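Local coordinates for cell wall mannoprotein 1 (Neosartorya fumigata, PDB 5J5L) that binds arachidonic acid in a pocket lined by its helices and is probably a constitutive cell-wall antigen recognised by the host's antibodies, at residues S101-L104 with S105-A109; D30-Q33 with A34-A37; P78-V81 with T82-A86; Q42-E45 with S46-Q50. One frame throughout, in Å; residues are numbered along the deposited sequence.

Contact 1 of 4, residues S101-L104 with S105-A109; sequences SLVL and SDLNA. With ACD (arachidonic acid), chain B.
The carbonyl oxygen of V103 takes the shortest polar bond here, from the backbone N of L107 at 2.8 Å, one helical turn on. The side chains of the same pair lie side by side and point the same way, with V103 CG1 4.0 Å from L107 CD1. The other branch of each serves the lipid. V103 CG2 stands anti to its own carbonyl carbon and comes within 3.6 Å of C4 of arachidonic acid, near the carboxylate end of the chain. L107 CD2 meets the lipid further along, at C12 and C13. This is the inner face of helix 100-124 in an all-helical protein, and L102, V103, D106 and L107 all belong to the fatty-acid pocket.

D106 is the unexpected member, a buried carboxylate facing the lipid on one side and polar groups of helix 31-56 on the other. Its chi1 of -73° puts CG beside the backbone N and over L102 O; OD1 then lies 4.0 Å from L102 CD1, while OD2 looks onto the lipid, 3.3 Å from C8. OD2 also receives a hydrogen bond from NE2 of Q38. E41 brings a like charge close to OD1, which would probably raise the cost of ionising D106. Away from the pocket, L104 CG runs alongside N108 ND2 at 3.8 Å, and both side chains touch I148 of helix 127-150.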
loop_
_atom_site.group_PDB
_atom_site.type_symbol
_atom_site.label_atom_id
_atom_site.label_comp_id
_atom_site.label_asym_id
_atom_site.label_seq_id
_atom_site.Cartn_x
_atom_site.Cartn_y
_atom_site.Cartn_z
ATOM N N SER A 101 -6.050 -11.626 -13.831
ATOM C CA SER A 101 -7.102 -10.598 -13.668
ATOM C C SER A 101 -7.334 -10.240 -12.197
ATOM O O SER A 101 -7.646 -9.092 -11.869
ATOM C CB SER A 101 -8.410 -10.982 -14.358
ATOM O OG SER A 101 -9.060 -12.078 -13.725
ATOM N N LEU A 102 -7.140 -11.206 -11.300
ATOM C CA LEU A 102 -7.229 -10.949 -9.870
ATOM C C LEU A 102 -6.087 -10.053 -9.358
ATOM O O LEU A 102 -6.310 -9.102 -8.610
ATOM C CB LEU A 102 -7.278 -12.285 -9.108
ATOM C CG LEU A 102 -7.440 -12.179 -7.587
ATOM C CD1 LEU A 102 -8.710 -11.420 -7.225
ATOM C CD2 LEU A 102 -7.466 -13.587 -6.991
ATOM N N VAL A 103 -4.865 -10.347 -9.775
ATOM C CA VAL A 103 -3.735 -9.500 -9.472
ATOM C C VAL A 103 -3.985 -8.079 -9.990
ATOM O O VAL A 103 -3.801 -7.101 -9.243
ATOM C CB VAL A 103 -2.420 -10.072 -10.032
ATOM C CG1 VAL A 103 -1.270 -9.102 -9.818
ATOM C CG2 VAL A 103 -2.114 -11.420 -9.372
ATOM N N LEU A 104 -4.441 -7.973 -11.231
ATOM C CA LEU A 104 -4.668 -6.667 -11.854
ATOM C C LEU A 104 -5.746 -5.909 -11.094
ATOM O O LEU A 104 -5.578 -4.721 -10.798
ATOM C CB LEU A 104 -5.037 -6.827 -13.321
ATOM C CG LEU A 104 -5.175 -5.546 -14.136
ATOM C CD1 LEU A 104 -3.872 -4.753 -14.082
ATOM C CD2 LEU A 104 -5.550 -5.882 -15.577
ATOM N N SER A 105 -6.829 -6.596 -10.746
ATOM C CA SER A 105 -7.928 -5.970 -9.995
ATOM C C SER A 105 -7.422 -5.429 -8.665
ATOM O O SER A 105 -7.752 -4.294 -8.264
ATOM C CB SER A 105 -9.055 -6.977 -9.763
ATOM O OG SER A 105 -10.138 -6.398 -9.047
ATOM N N ASP A 106 -6.629 -6.249 -7.980
ATOM C CA ASP A 106 -6.038 -5.895 -6.710
ATOM C C ASP A 106 -5.108 -4.687 -6.851
ATOM O O ASP A 106 -5.181 -3.749 -6.053
ATOM C CB ASP A 106 -5.225 -7.061 -6.123
ATOM C CG ASP A 106 -6.085 -8.193 -5.580
ATOM O OD1 ASP A 106 -7.334 -8.106 -5.540
ATOM O OD2 ASP A 106 -5.462 -9.209 -5.170
ATOM N N LEU A 107 -4.258 -4.693 -7.869
ATOM C CA LEU A 107 -3.322 -3.575 -8.075
ATOM C C LEU A 107 -4.065 -2.255 -8.271
ATOM O O LEU A 107 -3.692 -1.244 -7.669
ATOM C CB LEU A 107 -2.410 -3.831 -9.260
ATOM C CG LEU A 107 -1.312 -4.875 -9.044
ATOM C CD1 LEU A 107 -0.701 -5.223 -10.390
ATOM C CD2 LEU A 107 -0.246 -4.364 -8.076
ATOM N N ASN A 108 -5.104 -2.270 -9.095
ATOM C CA ASN A 108 -5.874 -1.045 -9.347
ATOM C C ASN A 108 -6.583 -0.559 -8.082
ATOM O O ASN A 108 -6.587 0.647 -7.794
ATOM C CB ASN A 108 -6.851 -1.266 -10.490
ATOM C CG ASN A 108 -6.170 -1.258 -11.835
ATOM O OD1 ASN A 108 -5.386 -0.353 -12.135
ATOM N ND2 ASN A 108 -6.468 -2.254 -12.667
ATOM N N ALA A 109 -7.167 -1.488 -7.306
ATOM C CA ALA A 109 -7.806 -1.134 -6.028
ATOM C C ALA A 109 -6.813 -0.551 -5.046
ATOM O O ALA A 109 -7.073 0.467 -4.402
ATOM C CB ALA A 109 -8.497 -2.344 -5.410
HETATM C C1 ACD B . 0.284 -15.536 -3.965
HETATM C C2 ACD B . -0.574 -14.526 -4.691
HETATM C C3 ACD B . -0.572 -14.819 -6.177
HETATM C C4 ACD B . -1.677 -14.031 -6.884
HETATM C C5 ACD B . -3.010 -14.290 -6.224
HETATM C C6 ACD B . -3.798 -13.348 -5.674
HETATM C C7 ACD B . -3.497 -11.870 -5.703
HETATM C C8 ACD B . -3.017 -11.342 -4.362
HETATM C C9 ACD B . -2.092 -10.376 -4.230
HETATM C C10 ACD B . -1.351 -9.706 -5.374
HETATM C C11 ACD B . -1.972 -8.379 -5.726
HETATM C C12 ACD B . -1.402 -7.173 -5.593
HETATM C C13 ACD B . -0.028 -6.867 -5.034
HETATM C C14 ACD B . -0.230 -6.663 -3.543
HETATM C C15 ACD B . 0.475 -5.816 -2.786
HETATM C C16 ACD B . 1.567 -4.936 -3.328
HETATM C C17 ACD B . 1.829 -3.804 -2.345
HETATM C C18 ACD B . 0.669 -2.827 -2.283
HETATM C C19 ACD B . 1.007 -1.632 -1.424
HETATM C C20 ACD B . -0.193 -0.960 -0.809
HETATM O O1 ACD B . 1.477 -15.228 -3.850
HETATM O O2 ACD B . -0.206 -16.582 -3.499
#

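Contact 2 of 4, residues D30-Q33 with A34-A37; sequences DLLQ and ALAA. With ACD (arachidonic acid), chain B.
The N-terminal cap of helix 31-56 stands at the carboxylate end of the arachidonic acid pocket, with D30 in the N-cap position. D30 OD2 accepts from the backbone N of Q33 at 3.0 Å, an N-cap bond that uses the lone pair directed away from OD1. The carboxylate plane stands nearly perpendicular to the CA-CB-CG plane of D30, with chi2 at 89°. The carbonyl of D30 opens the regular helical series, D30 O accepting from A34 N at 3.2 Å, and A37 N closes the stretch on Q33 O at 3.0 Å.

The lipid head group comes up against the wall of the first two turns. Its O2 lies 3.1 Å from Q33 O, and the methyl of A37 packs against the same end, with CB 3.3 Å from O2 and 3.4 Å from C1. Beyond CB, the side chain of Q33 leads away from the lipid. CG is anti to the carbonyl carbon, the chain runs out extended, and the amide is held at both ends by the backbone before the helix: OE1 accepts from T28 N and NE2 donates to E26 O. L31 CD1 lies 4.3 Å from A34 CB, and on the outer side L32 and L35 bring their CD2 methyls to a loose 4.4 Å.

Q33 O already accepts from A37 N, and it would repel the lipid oxygen beside it if the fatty acid were ionised; so close an approach is consistent with a protonated acid group, though the proton itself is not seen.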
loop_
_atom_site.group_PDB
_atom_site.type_symbol
_atom_site.label_atom_id
_atom_site.label_comp_id
_atom_site.label_asym_id
_atom_site.label_seq_id
_atom_site.Cartn_x
_atom_site.Cartn_y
_atom_site.Cartn_z
ATOM N N ASP A 30 -0.124 -22.562 -7.034
ATOM C CA ASP A 30 -1.201 -23.301 -6.390
ATOM C C ASP A 30 -2.342 -22.357 -6.023
ATOM O O ASP A 30 -2.107 -21.286 -5.479
ATOM C CB ASP A 30 -0.662 -23.992 -5.137
ATOM C CG ASP A 30 -1.736 -24.708 -4.353
ATOM O OD1 ASP A 30 -1.987 -25.896 -4.628
ATOM O OD2 ASP A 30 -2.299 -24.073 -3.440
ATOM N N LEU A 31 -3.579 -22.766 -6.294
ATOM C CA LEU A 31 -4.720 -21.859 -6.128
ATOM C C LEU A 31 -5.079 -21.594 -4.651
ATOM O O LEU A 31 -5.577 -20.513 -4.317
ATOM C CB LEU A 31 -5.924 -22.397 -6.919
ATOM C CG LEU A 31 -6.878 -21.401 -7.563
ATOM C CD1 LEU A 31 -6.139 -20.341 -8.377
ATOM C CD2 LEU A 31 -7.895 -22.128 -8.429
ATOM N N LEU A 32 -4.823 -22.565 -3.768
ATOM C CA LEU A 32 -5.023 -22.355 -2.335
ATOM C C LEU A 32 -4.042 -21.315 -1.792
ATOM O O LEU A 32 -4.386 -20.525 -0.917
ATOM C CB LEU A 32 -4.891 -23.661 -1.529
ATOM C CG LEU A 32 -6.062 -24.632 -1.461
ATOM C CD1 LEU A 32 -5.677 -25.850 -0.636
ATOM C CD2 LEU A 32 -7.274 -23.944 -0.851
ATOM N N GLN A 33 -2.819 -21.311 -2.320
ATOM C CA GLN A 33 -1.863 -20.261 -1.987
ATOM C C GLN A 33 -2.411 -18.920 -2.392
ATOM O O GLN A 33 -2.332 -17.958 -1.629
ATOM C CB GLN A 33 -0.544 -20.461 -2.701
ATOM C CG GLN A 33 0.278 -21.621 -2.187
ATOM C CD GLN A 33 1.632 -21.615 -2.845
ATOM O OE1 GLN A 33 1.733 -21.649 -4.073
ATOM N NE2 GLN A 33 2.684 -21.534 -2.035
ATOM N N ALA A 34 -2.954 -18.858 -3.608
ATOM C CA ALA A 34 -3.569 -17.631 -4.121
ATOM C C ALA A 34 -4.707 -17.136 -3.235
ATOM O O ALA A 34 -4.815 -15.932 -2.972
ATOM C CB ALA A 34 -4.069 -17.836 -5.544
ATOM N N LEU A 35 -5.555 -18.050 -2.794
ATOM C CA LEU A 35 -6.655 -17.709 -1.896
ATOM C C LEU A 35 -6.115 -17.114 -0.597
ATOM O O LEU A 35 -6.630 -16.109 -0.100
ATOM C CB LEU A 35 -7.487 -18.942 -1.578
ATOM C CG LEU A 35 -8.701 -18.711 -0.671
ATOM C CD1 LEU A 35 -9.810 -18.020 -1.450
ATOM C CD2 LEU A 35 -9.204 -20.015 -0.077
ATOM N N ALA A 36 -5.090 -17.757 -0.044
ATOM C CA ALA A 36 -4.474 -17.288 1.208
ATOM C C ALA A 36 -3.905 -15.886 1.081
ATOM O O ALA A 36 -4.123 -15.026 1.951
ATOM C CB ALA A 36 -3.413 -18.284 1.681
ATOM N N ALA A 37 -3.212 -15.637 -0.025
ATOM C CA ALA A 37 -2.644 -14.322 -0.285
ATOM C C ALA A 37 -3.753 -13.291 -0.521
ATOM O O ALA A 37 -3.659 -12.166 -0.043
ATOM C CB ALA A 37 -1.690 -14.382 -1.459
HETATM C C1 ACD B . 0.284 -15.536 -3.965
HETATM C C2 ACD B . -0.574 -14.526 -4.691
HETATM C C3 ACD B . -0.572 -14.819 -6.177
HETATM C C4 ACD B . -1.677 -14.031 -6.884
HETATM C C5 ACD B . -3.010 -14.290 -6.224
HETATM C C6 ACD B . -3.798 -13.348 -5.674
HETATM C C7 ACD B . -3.497 -11.870 -5.703
HETATM C C8 ACD B . -3.017 -11.342 -4.362
HETATM C C9 ACD B . -2.092 -10.376 -4.230
HETATM C C10 ACD B . -1.351 -9.706 -5.374
HETATM C C11 ACD B . -1.972 -8.379 -5.726
HETATM C C12 ACD B . -1.402 -7.173 -5.593
HETATM C C13 ACD B . -0.028 -6.867 -5.034
HETATM C C14 ACD B . -0.230 -6.663 -3.543
HETATM C C15 ACD B . 0.475 -5.816 -2.786
HETATM C C16 ACD B . 1.567 -4.936 -3.328
HETATM C C17 ACD B . 1.829 -3.804 -2.345
HETATM C C18 ACD B . 0.669 -2.827 -2.283
HETATM C C19 ACD B . 1.007 -1.632 -1.424
HETATM C C20 ACD B . -0.193 -0.960 -0.809
HETATM O O1 ACD B . 1.477 -15.228 -3.850
HETATM O O2 ACD B . -0.206 -16.582 -3.499
#

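Contact 3 of 4, residues P78-V81 with T82-A86; sequences PDIV and TSLDA. With ACD (arachidonic acid), chain B.
Two first torsions near -65° set up the contact. In T82 (chi1 -65°) OG1 is swung beside the backbone N and faces back down the helix; in I80 (chi1 -68°) CG1 is placed in the same way, which leaves CG2 to run up alongside L84. Both residues lie on helix 63-89 of the helical bundle, just past the kink at P78, with I80 facing the lipid pocket and T82 on the outer side. P78 O is gripped twice, by T82 N and by T82 OG1, each at 2.9 Å: the threonine hydroxyl bonds the same carbonyl four residues back as its own backbone N, from the opposite face of the carbonyl plane. A water then joins neighbouring side chains, giving one hydrogen bond to T82 OG1 and one to D79 OD1. The other carboxylate oxygen, D79 OD2, forms a salt bridge with K14 of helix 3-26.

On the pocket side, I80 and L84 run next to each other in the same direction, CG2 to CD1 at 3.7 Å. Their other branches meet arachidonic acid: I80 CG1 touches C19, almost at the methyl end of the lipid, and L84 CD2 approaches C16 at 3.7 Å. S83 adds a polar group to this wall, and its OG also has a weak hydrogen bond to T21. V81 and D85 run alongside each other beyond the pocket face, V81 CG1 lying 3.7 Å from D85 OD2. S83 OG itself rests 3.6 Å from lipid C16.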
loop_
_atom_site.group_PDB
_atom_site.type_symbol
_atom_site.label_atom_id
_atom_site.label_comp_id
_atom_site.label_asym_id
_atom_site.label_seq_id
_atom_site.Cartn_x
_atom_site.Cartn_y
_atom_site.Cartn_z
ATOM N N PRO A 78 9.747 1.726 0.211
ATOM C CA PRO A 78 10.568 0.562 -0.161
ATOM C C PRO A 78 9.862 -0.775 0.058
ATOM O O PRO A 78 10.110 -1.724 -0.687
ATOM C CB PRO A 78 11.801 0.675 0.742
ATOM C CG PRO A 78 11.433 1.626 1.814
ATOM C CD PRO A 78 10.387 2.537 1.256
ATOM N N ASP A 79 8.987 -0.854 1.055
ATOM C CA ASP A 79 8.222 -2.083 1.290
ATOM C C ASP A 79 7.261 -2.349 0.142
ATOM O O ASP A 79 7.085 -3.491 -0.298
ATOM C CB ASP A 79 7.458 -2.025 2.607
ATOM C CG ASP A 79 8.375 -1.902 3.816
ATOM O OD1 ASP A 79 9.592 -2.158 3.691
ATOM O OD2 ASP A 79 7.872 -1.534 4.878
ATOM N N ILE A 80 6.639 -1.285 -0.361
ATOM C CA ILE A 80 5.721 -1.395 -1.484
ATOM C C ILE A 80 6.458 -1.829 -2.745
ATOM O O ILE A 80 6.021 -2.752 -3.446
ATOM C CB ILE A 80 4.965 -0.060 -1.696
ATOM C CG1 ILE A 80 4.025 0.186 -0.523
ATOM C CG2 ILE A 80 4.212 -0.046 -3.032
ATOM C CD1 ILE A 80 3.525 1.617 -0.443
ATOM N N VAL A 81 7.587 -1.180 -3.034
ATOM C CA VAL A 81 8.384 -1.531 -4.196
ATOM C C VAL A 81 8.855 -2.994 -4.107
ATOM O O VAL A 81 8.753 -3.746 -5.083
ATOM C CB VAL A 81 9.584 -0.590 -4.374
ATOM C CG1 VAL A 81 10.520 -1.125 -5.455
ATOM C CG2 VAL A 81 9.105 0.817 -4.720
ATOM N N THR A 82 9.328 -3.400 -2.930
ATOM C CA THR A 82 9.755 -4.790 -2.719
ATOM C C THR A 82 8.594 -5.769 -2.970
ATOM O O THR A 82 8.765 -6.812 -3.628
ATOM C CB THR A 82 10.341 -4.975 -1.299
ATOM O OG1 THR A 82 11.541 -4.195 -1.165
ATOM C CG2 THR A 82 10.665 -6.449 -1.010
ATOM N N SER A 83 7.413 -5.428 -2.467
ATOM C CA SER A 83 6.241 -6.294 -2.598
ATOM C C SER A 83 5.801 -6.405 -4.046
ATOM O O SER A 83 5.534 -7.517 -4.554
ATOM C CB SER A 83 5.096 -5.782 -1.702
ATOM O OG SER A 83 4.084 -6.750 -1.535
ATOM N N LEU A 84 5.752 -5.269 -4.731
ATOM C CA LEU A 84 5.406 -5.248 -6.143
ATOM C C LEU A 84 6.430 -6.030 -6.974
ATOM O O LEU A 84 6.045 -6.803 -7.861
ATOM C CB LEU A 84 5.288 -3.819 -6.637
ATOM C CG LEU A 84 4.062 -3.063 -6.097
ATOM C CD1 LEU A 84 4.149 -1.598 -6.437
ATOM C CD2 LEU A 84 2.781 -3.680 -6.642
ATOM N N ASP A 85 7.718 -5.864 -6.662
ATOM C CA ASP A 85 8.768 -6.634 -7.345
ATOM C C ASP A 85 8.529 -8.132 -7.167
ATOM O O ASP A 85 8.719 -8.914 -8.093
ATOM C CB ASP A 85 10.169 -6.300 -6.813
ATOM C CG ASP A 85 10.690 -4.928 -7.281
ATOM O OD1 ASP A 85 10.122 -4.359 -8.233
ATOM O OD2 ASP A 85 11.687 -4.426 -6.704
ATOM N N ALA A 86 8.122 -8.519 -5.970
ATOM C CA ALA A 86 7.942 -9.940 -5.631
ATOM C C ALA A 86 6.807 -10.604 -6.394
ATOM O O ALA A 86 6.953 -11.739 -6.833
ATOM C CB ALA A 86 7.730 -10.100 -4.141
HETATM C C1 ACD B . 0.284 -15.536 -3.965
HETATM C C2 ACD B . -0.574 -14.526 -4.691
HETATM C C3 ACD B . -0.572 -14.819 -6.177
HETATM C C4 ACD B . -1.677 -14.031 -6.884
HETATM C C5 ACD B . -3.010 -14.290 -6.224
HETATM C C6 ACD B . -3.798 -13.348 -5.674
HETATM C C7 ACD B . -3.497 -11.870 -5.703
HETATM C C8 ACD B . -3.017 -11.342 -4.362
HETATM C C9 ACD B . -2.092 -10.376 -4.230
HETATM C C10 ACD B . -1.351 -9.706 -5.374
HETATM C C11 ACD B . -1.972 -8.379 -5.726
HETATM C C12 ACD B . -1.402 -7.173 -5.593
HETATM C C13 ACD B . -0.028 -6.867 -5.034
HETATM C C14 ACD B . -0.230 -6.663 -3.543
HETATM C C15 ACD B . 0.475 -5.816 -2.786
HETATM C C16 ACD B . 1.567 -4.936 -3.328
HETATM C C17 ACD B . 1.829 -3.804 -2.345
HETATM C C18 ACD B . 0.669 -2.827 -2.283
HETATM C C19 ACD B . 1.007 -1.632 -1.424
HETATM C C20 ACD B . -0.193 -0.960 -0.809
HETATM O O1 ACD B . 1.477 -15.228 -3.850
HETATM O O2 ACD B . -0.206 -16.582 -3.499
HETATM O O HOH W 1 11.546 -3.635 1.815
#

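Contact 4 of 4, residues Q42-E45 with S46-Q50; sequences QQLE and SDIDQ
Q42 joins S46 through the backbone, its O accepting from S46 N at 3.1 Å. Next comes Q43, which makes the side-chain bond of this turn. Its CG leaves anti to the backbone N (chi1 -169°) and the chain then bends at chi2, which carries the amide forward along the helix to D47. NE2 donates to D47 OD1 at 3.0 Å, with a weak second bond to D47 OD2 at 3.4 Å. D47 OD1 lies in the plane of the Q43 amide, but NE2 stands above the carboxylate plane, 41° out of it. The two flat groups are turned 44° against each other, and the N-H is shared unevenly between the oxygens. D16 of helix 3-26 brings a like charge close to D47 OD2, which the amide would probably help to offset.

L44 turns inward. This middle part of helix 31-56 is packed between helix 3-26 and helix 100-124, and L44 touches I13 and L20 of the first and L110 of the second. Its CD1 meets the end of I48, CD1 to CD1 at 3.7 Å, one turn on; I48 in turn borders the arachidonic acid. E45 ends the segment, its chain extended toward A109 and K113 on helix 100-124. The like-charged E45 and D49 carboxylates are neighbours without touching, OE1 to OD2 being 5.9 Å; K113 takes D49 OD2 in a salt bridge and probably eases the repulsion.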
loop_
_atom_site.group_PDB
_atom_site.type_symbol
_atom_site.label_atom_id
_atom_site.label_comp_id
_atom_site.label_asym_id
_atom_site.label_seq_id
_atom_site.Cartn_x
_atom_site.Cartn_y
_atom_site.Cartn_z
ATOM N N GLN A 42 -6.946 -8.451 0.891
ATOM C CA GLN A 42 -8.228 -7.814 1.214
ATOM C C GLN A 42 -8.163 -7.143 2.587
ATOM O O GLN A 42 -8.753 -6.070 2.788
ATOM C CB GLN A 42 -9.365 -8.819 1.123
ATOM C CG GLN A 42 -9.685 -9.194 -0.320
ATOM C CD GLN A 42 -10.465 -8.104 -1.041
ATOM O OE1 GLN A 42 -9.937 -7.411 -1.920
ATOM N NE2 GLN A 42 -11.712 -7.936 -0.664
ATOM N N GLN A 43 -7.432 -7.770 3.513
ATOM C CA GLN A 43 -7.135 -7.142 4.816
ATOM C C GLN A 43 -6.356 -5.846 4.608
ATOM O O GLN A 43 -6.645 -4.819 5.241
ATOM C CB GLN A 43 -6.352 -8.095 5.711
ATOM C CG GLN A 43 -6.231 -7.616 7.155
ATOM C CD GLN A 43 -7.581 -7.363 7.813
ATOM O OE1 GLN A 43 -8.432 -8.249 7.887
ATOM N NE2 GLN A 43 -7.784 -6.136 8.305
ATOM N N LEU A 44 -5.381 -5.889 3.707
ATOM C CA LEU A 44 -4.587 -4.709 3.376
ATOM C C LEU A 44 -5.481 -3.588 2.849
ATOM O O LEU A 44 -5.377 -2.444 3.296
ATOM C CB LEU A 44 -3.485 -5.047 2.364
ATOM C CG LEU A 44 -2.654 -3.903 1.773
ATOM C CD1 LEU A 44 -2.040 -3.042 2.864
ATOM C CD2 LEU A 44 -1.585 -4.436 0.838
ATOM N N GLU A 45 -6.367 -3.916 1.912
ATOM C CA GLU A 45 -7.320 -2.921 1.398
ATOM C C GLU A 45 -8.130 -2.265 2.524
ATOM O O GLU A 45 -8.267 -1.038 2.578
ATOM C CB GLU A 45 -8.269 -3.544 0.368
ATOM C CG GLU A 45 -7.629 -3.919 -0.963
ATOM C CD GLU A 45 -8.651 -4.259 -2.048
ATOM O OE1 GLU A 45 -9.841 -3.942 -1.902
ATOM O OE2 GLU A 45 -8.269 -4.851 -3.075
ATOM N N SER A 46 -8.643 -3.090 3.433
ATOM C CA SER A 46 -9.436 -2.622 4.559
ATOM C C SER A 46 -8.609 -1.701 5.461
ATOM O O SER A 46 -9.099 -0.674 5.931
ATOM C CB SER A 46 -9.938 -3.821 5.371
ATOM O OG SER A 46 -10.809 -3.425 6.408
ATOM N N ASP A 47 -7.377 -2.111 5.726
ATOM C CA ASP A 47 -6.477 -1.352 6.598
ATOM C C ASP A 47 -6.082 -0.001 5.992
ATOM O O ASP A 47 -5.955 0.992 6.728
ATOM C CB ASP A 47 -5.250 -2.204 6.958
ATOM C CG ASP A 47 -5.608 -3.398 7.883
ATOM O OD1 ASP A 47 -6.651 -3.352 8.571
ATOM O OD2 ASP A 47 -4.839 -4.383 7.929
ATOM N N ILE A 48 -5.916 0.053 4.677
ATOM C CA ILE A 48 -5.620 1.322 4.009
ATOM C C ILE A 48 -6.841 2.236 4.134
ATOM O O ILE A 48 -6.712 3.407 4.477
ATOM C CB ILE A 48 -5.239 1.124 2.520
ATOM C CG1 ILE A 48 -3.880 0.399 2.390
ATOM C CG2 ILE A 48 -5.184 2.467 1.793
ATOM C CD1 ILE A 48 -3.598 -0.175 1.031
ATOM N N ASP A 49 -8.020 1.691 3.856
ATOM C CA ASP A 49 -9.268 2.454 3.961
ATOM C C ASP A 49 -9.500 2.937 5.396
ATOM O O ASP A 49 -9.981 4.057 5.596
ATOM C CB ASP A 49 -10.459 1.639 3.464
ATOM C CG ASP A 49 -10.480 1.495 1.939
ATOM O OD1 ASP A 49 -9.718 2.214 1.246
ATOM O OD2 ASP A 49 -11.251 0.664 1.432
ATOM N N GLN A 50 -9.112 2.128 6.391
ATOM C CA GLN A 50 -9.233 2.543 7.791
ATOM C C GLN A 50 -8.325 3.740 8.081
ATOM O O GLN A 50 -8.750 4.700 8.738
ATOM C CB GLN A 50 -8.910 1.383 8.738
ATOM C CG GLN A 50 -8.986 1.747 10.223
ATOM C CD GLN A 50 -10.386 2.132 10.659
ATOM O OE1 GLN A 50 -10.634 3.271 11.056
ATOM N NE2 GLN A 50 -11.316 1.191 10.567
#

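Contacts 1, 2 and 3 bring three different helices to one arachidonic acid. Contact 2 stands at the carboxylate, contact 1 follows the lipid from C4 to C13, and contact 3 takes over from C16 to C19. The walls of contacts 1 and 3 meet directly, L107 CD2 lying 3.4 Å from L84 CD2, although their centres are about 15 Å apart. Contact 2 touches neither, and its nearest atoms are about 5 Å from contact 1 and about 10 Å from contact 3. Contact 4 shares helix 31-56 with contact 2, their centres about 19 Å apart; it reaches the lipid through I48 and packs on contact 1 where E45 OE2 comes 3.4 Å from A109 CB.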